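PDB 4U10: poly-beta-1,6-N-acetyl-D-glucosamine N-deacetylase from Aggregatibacter actinomycetemcomitans, which probably removes N-acetyl groups from the exopolysaccharide poly-beta-1,6-N-acetyl-D-glucosamine, using the metal-binding polysaccharide deacetylase domain held in this chain. Local coordinates for residues Asn47-Ser50 against Trp51-Ile55; Tyr85-Leu88 against Lys89-Tyr93; Leu184-Asp187 against Phe188-Ser191. All blocks are in the same frame, centred on the assembly; numbering follows the deposited sequence.

All three interactions are local, each joining side chains within a few residues of one another on or beside a helix. Interaction 1 is a helix start, where a serine and a glutamine exchange hydrogen bonds; interaction 2 is a helix end, closed by backbone bonds and aromatic packing; interaction 3 lies within one long helix. Each is partly buried, and in interaction 3 the buried residues include the polar Asp-187 as well as Leu-184 and Phe-188. Interactions 1 and 2 serve successive beta-alpha-beta units that share strand 68-75, and they touch where Val-48 CB meets Tyr-93 CD1 at 3.8 Å. Interaction 3 stands apart, its centre about 32 Å from that of interaction 2.

Interaction 1: residues Asn47-Ser50 against Trp51-Ile55; sequences NVVS and WQQII
Ser-50 and Gln-53 bind each other twice, once in each direction. The serine, at the N-cap of helix 51-58, holds its OG between its own backbone N and carbonyl carbon (chi1 64°), from where it accepts the backbone N-H of Gln-53, N to OG 3.2 Å. In return the glutamine side chain reaches back past the helix start, and its OE1 takes the N-H of Ser-50, N to OE1 3.0 Å, in a nearly straight bond whose donor is tilted 35° from the amide carbonyl plane. Serine suits the first place because its hydroxyl is short enough to meet an N-H of the first turn; glutamine suits the second because its extended chain can span the distance back. Val-49 packs beside the same glutamine amide.

Backbone and solvent add to this grip. The first regular helical bond runs from Ile-54 N to Ser-50 O, 3.3 Å, and a water donates both to Gln-53 OE1 (3.0 Å) and to Val-48 O, so that OE1 has two firm donors.

The apolar contacts are fewer. Val-49 CG2 meets the tip of Ile-54, CD1, at 3.8 Å, the two side chains crossing at about a right angle. Both branched residues also pack on Val-70 of strand 68-75. The Trp-51 ring packs edge-to-face with those of His-228 and Phe-230.

The reciprocal pair is a capping box, here opening the helix of the beta-alpha-beta unit formed by strand 47-48, helix 51-58 and strand 68-75.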
ATOM      1  N   ASN A  47      15.095  -0.675  13.616  1.00 21.77           N
ATOM      2  CA  ASN A  47      14.168   0.158  14.339  1.00 19.13           C
ATOM      3  C   ASN A  47      13.035   0.509  13.379  1.00 18.83           C
ATOM      4  O   ASN A  47      13.250   1.227  12.412  1.00 16.30           O
ATOM      5  CB  ASN A  47      14.900   1.419  14.770  1.00 18.42           C
ATOM      6  CG  ASN A  47      15.968   1.117  15.833  1.00 19.64           C
ATOM      7  OD1 ASN A  47      17.188   1.321  15.655  1.00 22.59           O
ATOM      8  ND2 ASN A  47      15.519   0.641  16.891  1.00 16.70           N
ATOM      9  N   VAL A  48      11.843   0.028  13.682  1.00 18.11           N
ATOM     10  CA  VAL A  48      10.593   0.432  13.008  1.00 17.36           C
ATOM     11  C   VAL A  48      10.191   1.843  13.347  1.00 17.45           C
ATOM     12  O   VAL A  48       9.921   2.199  14.492  1.00 16.40           O
ATOM     13  CB  VAL A  48       9.455  -0.575  13.249  1.00 16.72           C
ATOM     14  CG1 VAL A  48       8.159  -0.127  12.562  1.00 16.64           C
ATOM     15  CG2 VAL A  48       9.885  -1.929  12.713  1.00 15.79           C
ATOM     16  N   VAL A  49      10.151   2.666  12.333  1.00 15.72           N
ATOM     17  CA  VAL A  49       9.797   4.057  12.505  1.00 17.35           C
ATOM     18  C   VAL A  49       8.500   4.354  11.745  1.00 17.75           C
ATOM     19  O   VAL A  49       8.133   3.661  10.813  1.00 16.05           O
ATOM     20  CB  VAL A  49      10.908   4.974  11.973  1.00 17.97           C
ATOM     21  CG1 VAL A  49      12.227   4.662  12.710  1.00 18.44           C
ATOM     22  CG2 VAL A  49      11.017   4.821  10.468  1.00 19.73           C
ATOM     23  N   SER A  50       7.801   5.393  12.156  1.00 18.25           N
ATOM     24  CA  SER A  50       6.574   5.792  11.498  1.00 18.80           C
ATOM     25  C   SER A  50       6.911   6.701  10.327  1.00 19.05           C
ATOM     26  O   SER A  50       8.021   7.279  10.241  1.00 17.38           O
ATOM     27  CB  SER A  50       5.717   6.579  12.487  1.00 21.37           C
ATOM     28  OG  SER A  50       6.365   7.802  12.866  1.00 20.43           O
ATOM     29  N   TRP A  51       5.950   6.842   9.413  1.00 17.74           N
ATOM     30  CA  TRP A  51       6.114   7.744   8.325  1.00 17.02           C
ATOM     31  C   TRP A  51       6.359   9.154   8.847  1.00 16.82           C
ATOM     32  O   TRP A  51       7.161   9.905   8.271  1.00 17.08           O
ATOM     33  CB  TRP A  51       4.934   7.667   7.343  1.00 17.16           C
ATOM     34  CG  TRP A  51       5.198   8.427   6.117  1.00 15.99           C
ATOM     35  CD1 TRP A  51       4.550   9.527   5.745  1.00 15.51           C
ATOM     36  CD2 TRP A  51       6.224   8.198   5.116  1.00 16.17           C
ATOM     37  NE1 TRP A  51       5.078  10.015   4.592  1.00 16.52           N
ATOM     38  CE2 TRP A  51       6.094   9.208   4.169  1.00 15.56           C
ATOM     39  CE3 TRP A  51       7.209   7.222   4.918  1.00 16.71           C
ATOM     40  CZ2 TRP A  51       6.916   9.299   3.040  1.00 15.53           C
ATOM     41  CZ3 TRP A  51       8.025   7.333   3.847  1.00 15.72           C
ATOM     42  CH2 TRP A  51       7.875   8.373   2.905  1.00 14.89           C
ATOM     43  N   GLN A  52       5.657   9.529   9.893  1.00 16.94           N
ATOM     44  CA  GLN A  52       5.865  10.866  10.494  1.00 18.37           C
ATOM     45  C   GLN A  52       7.358  11.140  10.864  1.00 20.39           C
ATOM     46  O   GLN A  52       7.875  12.266  10.647  1.00 21.37           O
ATOM     47  CB  GLN A  52       4.910  11.046  11.652  1.00 19.35           C
ATOM     48  CG  GLN A  52       4.800  12.457  12.154  1.00 20.86           C
ATOM     49  CD  GLN A  52       4.422  13.468  11.098  1.00 22.17           C
ATOM     50  OE1 GLN A  52       3.315  13.463  10.582  1.00 22.20           O
ATOM     51  NE2 GLN A  52       5.287  14.408  10.871  1.00 23.53           N
ATOM     52  N   GLN A  53       8.056  10.133  11.382  1.00 18.53           N
ATOM     53  CA  GLN A  53       9.490  10.261  11.685  1.00 20.42           C
ATOM     54  C   GLN A  53      10.319  10.461  10.444  1.00 21.74           C
ATOM     55  O   GLN A  53      11.304  11.212  10.457  1.00 21.03           O
ATOM     56  CB  GLN A  53       9.987   9.008  12.417  1.00 20.27           C
ATOM     57  CG  GLN A  53       9.490   8.933  13.849  1.00 22.56           C
ATOM     58  CD  GLN A  53       9.928   7.670  14.501  1.00 21.66           C
ATOM     59  OE1 GLN A  53       9.212   6.672  14.467  1.00 18.35           O
ATOM     60  NE2 GLN A  53      11.164   7.655  14.969  1.00 22.51           N
ATOM     61  N   ILE A  54       9.929   9.782   9.355  1.00 20.49           N
ATOM     62  CA  ILE A  54      10.529  10.043   8.049  1.00 21.41           C
ATOM     63  C   ILE A  54      10.340  11.511   7.641  1.00 22.13           C
ATOM     64  O   ILE A  54      11.275  12.176   7.204  1.00 22.55           O
ATOM     65  CB  ILE A  54       9.917   9.152   6.929  1.00 21.32           C
ATOM     66  CG1 ILE A  54      10.035   7.652   7.234  1.00 22.80           C
ATOM     67  CG2 ILE A  54      10.590   9.413   5.625  1.00 20.68           C
ATOM     68  CD1 ILE A  54      11.429   7.173   7.538  1.00 23.19           C
ATOM     69  N   ILE A  55       9.116  12.019   7.767  1.00 20.00           N
ATOM     70  CA  ILE A  55       8.827  13.385   7.356  1.00 21.40           C
ATOM     71  C   ILE A  55       9.526  14.383   8.271  1.00 21.55           C
ATOM     72  O   ILE A  55      10.112  15.379   7.826  1.00 24.44           O
ATOM     73  CB  ILE A  55       7.294  13.641   7.321  1.00 20.97           C
ATOM     74  CG1 ILE A  55       6.611  12.815   6.241  1.00 20.76           C
ATOM     75  CG2 ILE A  55       7.053  15.100   7.036  1.00 23.70           C
ATOM     76  CD1 ILE A  55       7.087  13.136   4.811  1.00 23.13           C
TER
HETATM   77  O   HOH W   1       8.556   4.124  15.887  1.00 39.60           O

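Interaction 2: residues Tyr85-Leu88 against Lys89-Tyr93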
ATOM      1  N   TYR A  85      -3.419  -5.293  13.224  1.00 15.94           N
ATOM      2  CA  TYR A  85      -3.403  -4.138  14.084  1.00 16.28           C
ATOM      3  C   TYR A  85      -3.136  -4.511  15.539  1.00 18.50           C
ATOM      4  O   TYR A  85      -2.251  -3.941  16.148  1.00 21.10           O
ATOM      5  CB  TYR A  85      -4.701  -3.326  13.832  1.00 17.01           C
ATOM      6  CG  TYR A  85      -4.939  -2.156  14.732  1.00 17.63           C
ATOM      7  CD1 TYR A  85      -4.016  -1.153  14.835  1.00 17.95           C
ATOM      8  CD2 TYR A  85      -6.143  -2.037  15.470  1.00 18.87           C
ATOM      9  CE1 TYR A  85      -4.244  -0.062  15.685  1.00 18.06           C
ATOM     10  CE2 TYR A  85      -6.382  -0.955  16.304  1.00 18.68           C
ATOM     11  CZ  TYR A  85      -5.442   0.019  16.399  1.00 18.53           C
ATOM     12  OH  TYR A  85      -5.661   1.074  17.214  1.00 17.55           O
ATOM     13  N   PRO A  86      -3.811  -5.545  16.075  1.00 17.75           N
ATOM     14  CA  PRO A  86      -3.499  -5.966  17.442  1.00 19.43           C
ATOM     15  C   PRO A  86      -1.981  -6.282  17.651  1.00 18.85           C
ATOM     16  O   PRO A  86      -1.423  -5.933  18.692  1.00 18.02           O
ATOM     17  CB  PRO A  86      -4.354  -7.216  17.653  1.00 19.74           C
ATOM     18  CG  PRO A  86      -5.387  -7.214  16.569  1.00 21.21           C
ATOM     19  CD  PRO A  86      -4.856  -6.356  15.447  1.00 19.82           C
ATOM     20  N   ILE A  87      -1.358  -6.881  16.639  1.00 16.19           N
ATOM     21  CA  ILE A  87       0.046  -7.204  16.640  1.00 17.49           C
ATOM     22  C   ILE A  87       0.873  -5.938  16.602  1.00 17.32           C
ATOM     23  O   ILE A  87       1.819  -5.812  17.364  1.00 17.00           O
ATOM     24  CB  ILE A  87       0.417  -8.145  15.484  1.00 17.91           C
ATOM     25  CG1 ILE A  87      -0.259  -9.514  15.680  1.00 19.37           C
ATOM     26  CG2 ILE A  87       1.944  -8.383  15.431  1.00 18.92           C
ATOM     27  CD1 ILE A  87      -0.230 -10.396  14.435  1.00 18.51           C
ATOM     28  N   LEU A  88       0.481  -4.961  15.780  1.00 17.69           N
ATOM     29  CA  LEU A  88       1.254  -3.687  15.746  1.00 16.94           C
ATOM     30  C   LEU A  88       1.246  -3.031  17.110  1.00 16.68           C
ATOM     31  O   LEU A  88       2.296  -2.525  17.563  1.00 15.73           O
ATOM     32  CB  LEU A  88       0.717  -2.718  14.703  1.00 17.55           C
ATOM     33  CG  LEU A  88       0.750  -3.101  13.222  1.00 17.00           C
ATOM     34  CD1 LEU A  88      -0.035  -2.129  12.353  1.00 16.30           C
ATOM     35  CD2 LEU A  88       2.209  -3.249  12.808  1.00 17.93           C
ATOM     36  N   LYS A  89       0.077  -3.026  17.747  1.00 17.19           N
ATOM     37  CA  LYS A  89      -0.102  -2.476  19.070  1.00 19.99           C
ATOM     38  C   LYS A  89       0.758  -3.202  20.125  1.00 19.76           C
ATOM     39  O   LYS A  89       1.389  -2.549  20.910  1.00 19.42           O
ATOM     40  CB  LYS A  89      -1.558  -2.503  19.512  1.00 21.02           C
ATOM     41  CG  LYS A  89      -2.423  -1.557  18.740  1.00 23.90           C
ATOM     42  CD  LYS A  89      -3.754  -1.340  19.408  1.00 27.75           C
ATOM     43  CE  LYS A  89      -4.584  -2.609  19.380  1.00 30.73           C
ATOM     44  NZ  LYS A  89      -6.040  -2.340  19.637  1.00 32.73           N
ATOM     45  N   ALA A  90       0.746  -4.528  20.130  1.00 17.40           N
ATOM     46  CA  ALA A  90       1.614  -5.353  20.989  1.00 18.38           C
ATOM     47  C   ALA A  90       3.122  -5.074  20.831  1.00 19.64           C
ATOM     48  O   ALA A  90       3.861  -5.028  21.807  1.00 20.76           O
ATOM     49  CB  ALA A  90       1.381  -6.826  20.664  1.00 17.22           C
ATOM     50  N   TYR A  91       3.576  -4.893  19.607  1.00 17.93           N
ATOM     51  CA  TYR A  91       4.965  -4.546  19.363  1.00 18.90           C
ATOM     52  C   TYR A  91       5.287  -3.058  19.448  1.00 19.61           C
ATOM     53  O   TYR A  91       6.445  -2.672  19.330  1.00 19.56           O
ATOM     54  CB  TYR A  91       5.347  -5.063  17.981  1.00 20.45           C
ATOM     55  CG  TYR A  91       5.644  -6.539  18.020  1.00 20.74           C
ATOM     56  CD1 TYR A  91       4.643  -7.480  18.011  1.00 20.52           C
ATOM     57  CD2 TYR A  91       6.976  -6.975  18.041  1.00 21.73           C
ATOM     58  CE1 TYR A  91       4.958  -8.854  18.028  1.00 21.26           C
ATOM     59  CE2 TYR A  91       7.305  -8.321  18.090  1.00 21.40           C
ATOM     60  CZ  TYR A  91       6.302  -9.266  18.118  1.00 20.74           C
ATOM     61  OH  TYR A  91       6.694 -10.595  18.136  1.00 21.03           O
ATOM     62  N   ASN A  92       4.262  -2.249  19.614  1.00 20.97           N
ATOM     63  CA  ASN A  92       4.337  -0.816  19.377  1.00 24.89           C
ATOM     64  C   ASN A  92       5.092  -0.419  18.061  1.00 23.14           C
ATOM     65  O   ASN A  92       5.977   0.449  18.013  1.00 20.88           O
ATOM     66  CB  ASN A  92       4.858  -0.106  20.628  1.00 28.29           C
ATOM     67  CG  ASN A  92       4.548   1.367  20.606  1.00 33.00           C
ATOM     68  OD1 ASN A  92       3.436   1.792  20.265  1.00 30.95           O
ATOM     69  ND2 ASN A  92       5.539   2.157  20.936  1.00 35.70           N
ATOM     70  N   TYR A  93       4.678  -1.091  16.991  1.00 19.18           N
ATOM     71  CA  TYR A  93       5.136  -0.830  15.626  1.00 18.45           C
ATOM     72  C   TYR A  93       4.166  -0.010  14.840  1.00 16.48           C
ATOM     73  O   TYR A  93       3.004  -0.392  14.664  1.00 14.89           O
ATOM     74  CB  TYR A  93       5.349  -2.148  14.881  1.00 17.83           C
ATOM     75  CG  TYR A  93       6.620  -2.880  15.198  1.00 19.27           C
ATOM     76  CD1 TYR A  93       7.600  -2.364  16.070  1.00 20.82           C
ATOM     77  CD2 TYR A  93       6.882  -4.083  14.584  1.00 19.35           C
ATOM     78  CE1 TYR A  93       8.778  -3.078  16.316  1.00 22.82           C
ATOM     79  CE2 TYR A  93       8.060  -4.769  14.821  1.00 23.17           C
ATOM     80  CZ  TYR A  93       9.002  -4.276  15.701  1.00 21.66           C
ATOM     81  OH  TYR A  93      10.173  -4.999  15.879  1.00 25.67           O
TER
HETATM   82  O   HOH W   2      -7.434   0.477  18.920  1.00 26.56           O
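Lys-89 lays its aliphatic chain over one face of the Tyr-85 ring, a CH-pi contact with CD 4.1 Å from the ring centroid. A bend at chi3 (-67°) brings NZ over the rim of the ring, near CE2, and a water joins NZ to Tyr-85 OH. Lysine suits this exposed place: its methylenes cover the aromatic face while its ammonium reaches solvent. Two residues farther along, Ile-87 and Tyr-91 lie side by side, CG2 to CD1 3.8 Å, and Ile-87 O sits in plane at the edge of the tyrosine ring. Leu-88 instead crosses Tyr-93 at about a right angle, its CD2 3.9 Å from Tyr-93 CB.

Behind these contacts stands the end of the helix. Backbone bonds such as Lys-89 N to Tyr-85 O, 3.0 Å, set the four-residue spacing of the first two pairs. Asn-92 then turns to positive phi (44°), which asparagine tolerates well, and Tyr-93 N bonds back to Leu-88 O at 2.8 Å, completing a Schellman motif.

Farther out, Tyr-91 OH bonds to Asn-39 and Tyr-93 OH to the carbonyl of Phe-38, tying this end to helix 31-42. Tyr-85 packs against helix 127-135, and Leu-88 meets Leu-71 of strand 68-75.

Interaction 3: residues Leu184-Asp187 against Phe188-Ser191; sequences LVQD and FSRS
The Phe-188 ring lies with one face over the backbone oxygen of Leu-184, which stands 3.1 Å above its plane, offset toward the rim. With CG beside the backbone N (chi1 -56°), the ring folds back over the same oxygen that the Phe-188 N-H bonds, N to O 2.9 Å. Its CE2 meets Leu-184 CB at 4.1 Å. Asp-187 comes from another direction: OD1 approaches the ring edge, 3.6 Å from CD1, with carboxylate and ring planes 77° apart. Being flat and apolar, phenylalanine can fill this buried site while offering its weakly positive edge to the acid.

On the outer side, Arg-190 turns back along the helix and lays a guanidinium face over the backbone of Gln-186 and Asp-187, with NH2 3.6 Å from Gln-186 CB. A water in the guanidinium plane accepts from Arg-190 NH1 and lies 3.0 Å from Asp-187 OD2, to which it may donate, between opposite charges not in contact.

Asp-187 is held by the backbone N-H groups of Asp-146 and Asn-147, in the loop between the zinc ligands His-144 and His-149. These bonds join helix 177-199 to that loop, while Leu-184, Val-185 and Phe-188 pack on Ala-220 of helix 215-222.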
ATOM      1  N   LEU A 184      -6.222   9.369 -14.596  1.00 14.68           N
ATOM      2  CA  LEU A 184      -5.415   9.295 -13.382  1.00 14.50           C
ATOM      3  C   LEU A 184      -5.570  10.486 -12.426  1.00 15.03           C
ATOM      4  O   LEU A 184      -5.738  10.328 -11.186  1.00 15.05           O
ATOM      5  CB  LEU A 184      -3.948   9.151 -13.745  1.00 14.91           C
ATOM      6  CG  LEU A 184      -3.528   8.152 -14.789  1.00 16.02           C
ATOM      7  CD1 LEU A 184      -2.009   8.061 -14.788  1.00 17.55           C
ATOM      8  CD2 LEU A 184      -4.143   6.792 -14.634  1.00 16.48           C
ATOM      9  N   VAL A 185      -5.524  11.712 -12.960  1.00 14.97           N
ATOM     10  CA  VAL A 185      -5.669  12.872 -12.129  1.00 15.14           C
ATOM     11  C   VAL A 185      -6.991  12.817 -11.359  1.00 14.85           C
ATOM     12  O   VAL A 185      -7.019  13.057 -10.173  1.00 14.93           O
ATOM     13  CB  VAL A 185      -5.619  14.171 -12.945  1.00 15.22           C
ATOM     14  CG1 VAL A 185      -5.908  15.363 -12.031  1.00 15.04           C
ATOM     15  CG2 VAL A 185      -4.232  14.318 -13.590  1.00 16.81           C
ATOM     16  N   GLN A 186      -8.095  12.504 -12.004  1.00 15.65           N
ATOM     17  CA  GLN A 186      -9.384  12.582 -11.280  1.00 16.95           C
ATOM     18  C   GLN A 186      -9.549  11.448 -10.292  1.00 15.67           C
ATOM     19  O   GLN A 186     -10.119  11.664  -9.224  1.00 14.25           O
ATOM     20  CB  GLN A 186     -10.578  12.663 -12.232  1.00 18.08           C
ATOM     21  CG  GLN A 186     -10.458  13.825 -13.253  1.00 22.88           C
ATOM     22  CD  GLN A 186     -10.051  15.174 -12.616  1.00 24.57           C
ATOM     23  OE1 GLN A 186      -9.476  16.051 -13.274  1.00 31.73           O
ATOM     24  NE2 GLN A 186     -10.276  15.306 -11.358  1.00 26.34           N
ATOM     25  N   ASP A 187      -9.080  10.242 -10.670  1.00 14.31           N
ATOM     26  CA  ASP A 187      -9.172   9.108  -9.742  1.00 14.26           C
ATOM     27  C   ASP A 187      -8.357   9.400  -8.478  1.00 14.15           C
ATOM     28  O   ASP A 187      -8.864   9.226  -7.392  1.00 12.76           O
ATOM     29  CB  ASP A 187      -8.674   7.817 -10.374  1.00 14.69           C
ATOM     30  CG  ASP A 187      -8.832   6.632  -9.443  1.00 14.94           C
ATOM     31  OD1 ASP A 187      -7.878   6.444  -8.669  1.00 12.23           O
ATOM     32  OD2 ASP A 187      -9.912   5.987  -9.463  1.00 15.38           O
ATOM     33  N   PHE A 188      -7.105   9.827  -8.638  1.00 13.37           N
ATOM     34  CA  PHE A 188      -6.271  10.182  -7.502  1.00 12.57           C
ATOM     35  C   PHE A 188      -6.821  11.285  -6.651  1.00 14.02           C
ATOM     36  O   PHE A 188      -6.728  11.245  -5.433  1.00 14.75           O
ATOM     37  CB  PHE A 188      -4.827  10.509  -7.914  1.00 12.80           C
ATOM     38  CG  PHE A 188      -4.141   9.414  -8.681  1.00 13.00           C
ATOM     39  CD1 PHE A 188      -4.640   8.119  -8.680  1.00 12.69           C
ATOM     40  CD2 PHE A 188      -2.927   9.656  -9.333  1.00 11.72           C
ATOM     41  CE1 PHE A 188      -4.046   7.129  -9.354  1.00 12.58           C
ATOM     42  CE2 PHE A 188      -2.296   8.656 -10.024  1.00 12.41           C
ATOM     43  CZ  PHE A 188      -2.841   7.354 -10.021  1.00 12.98           C
ATOM     44  N   SER A 189      -7.338  12.319  -7.279  1.00 15.74           N
ATOM     45  CA  SER A 189      -7.964  13.398  -6.576  1.00 16.35           C
ATOM     46  C   SER A 189      -9.244  12.960  -5.806  1.00 16.74           C
ATOM     47  O   SER A 189      -9.429  13.349  -4.666  1.00 13.95           O
ATOM     48  CB  SER A 189      -8.277  14.516  -7.555  1.00 18.16           C
ATOM     49  OG  SER A 189      -9.300  15.302  -7.033  1.00 20.72           O
ATOM     50  N   ARG A 190     -10.085  12.101  -6.377  1.00 15.75           N
ATOM     51  CA  ARG A 190     -11.196  11.534  -5.589  1.00 15.04           C
ATOM     52  C   ARG A 190     -10.741  10.679  -4.397  1.00 14.02           C
ATOM     53  O   ARG A 190     -11.384  10.652  -3.366  1.00 13.95           O
ATOM     54  CB  ARG A 190     -12.104  10.643  -6.445  1.00 17.48           C
ATOM     55  CG  ARG A 190     -12.854  11.343  -7.570  1.00 19.74           C
ATOM     56  CD  ARG A 190     -13.488  10.263  -8.471  1.00 23.15           C
ATOM     57  NE  ARG A 190     -13.697  10.818  -9.776  1.00 29.29           N
ATOM     58  CZ  ARG A 190     -13.529  10.223 -10.952  1.00 30.94           C
ATOM     59  NH1 ARG A 190     -13.159   8.949 -11.047  1.00 28.06           N
ATOM     60  NH2 ARG A 190     -13.774  10.950 -12.080  1.00 34.99           N
ATOM     61  N   SER A 191      -9.679   9.907  -4.566  1.00 12.95           N
ATOM     62  CA  SER A 191      -9.112   9.136  -3.490  1.00 13.85           C
ATOM     63  C   SER A 191      -8.650  10.018  -2.312  1.00 13.30           C
ATOM     64  O   SER A 191      -8.953   9.717  -1.136  1.00 14.01           O
ATOM     65  CB  SER A 191      -8.004   8.222  -4.003  1.00 14.26           C
ATOM     66  OG  SER A 191      -7.349   7.496  -2.985  1.00 14.83           O
TER
HETATM   67  O   HOH W   3     -12.769   6.825  -8.966  1.00 16.99           O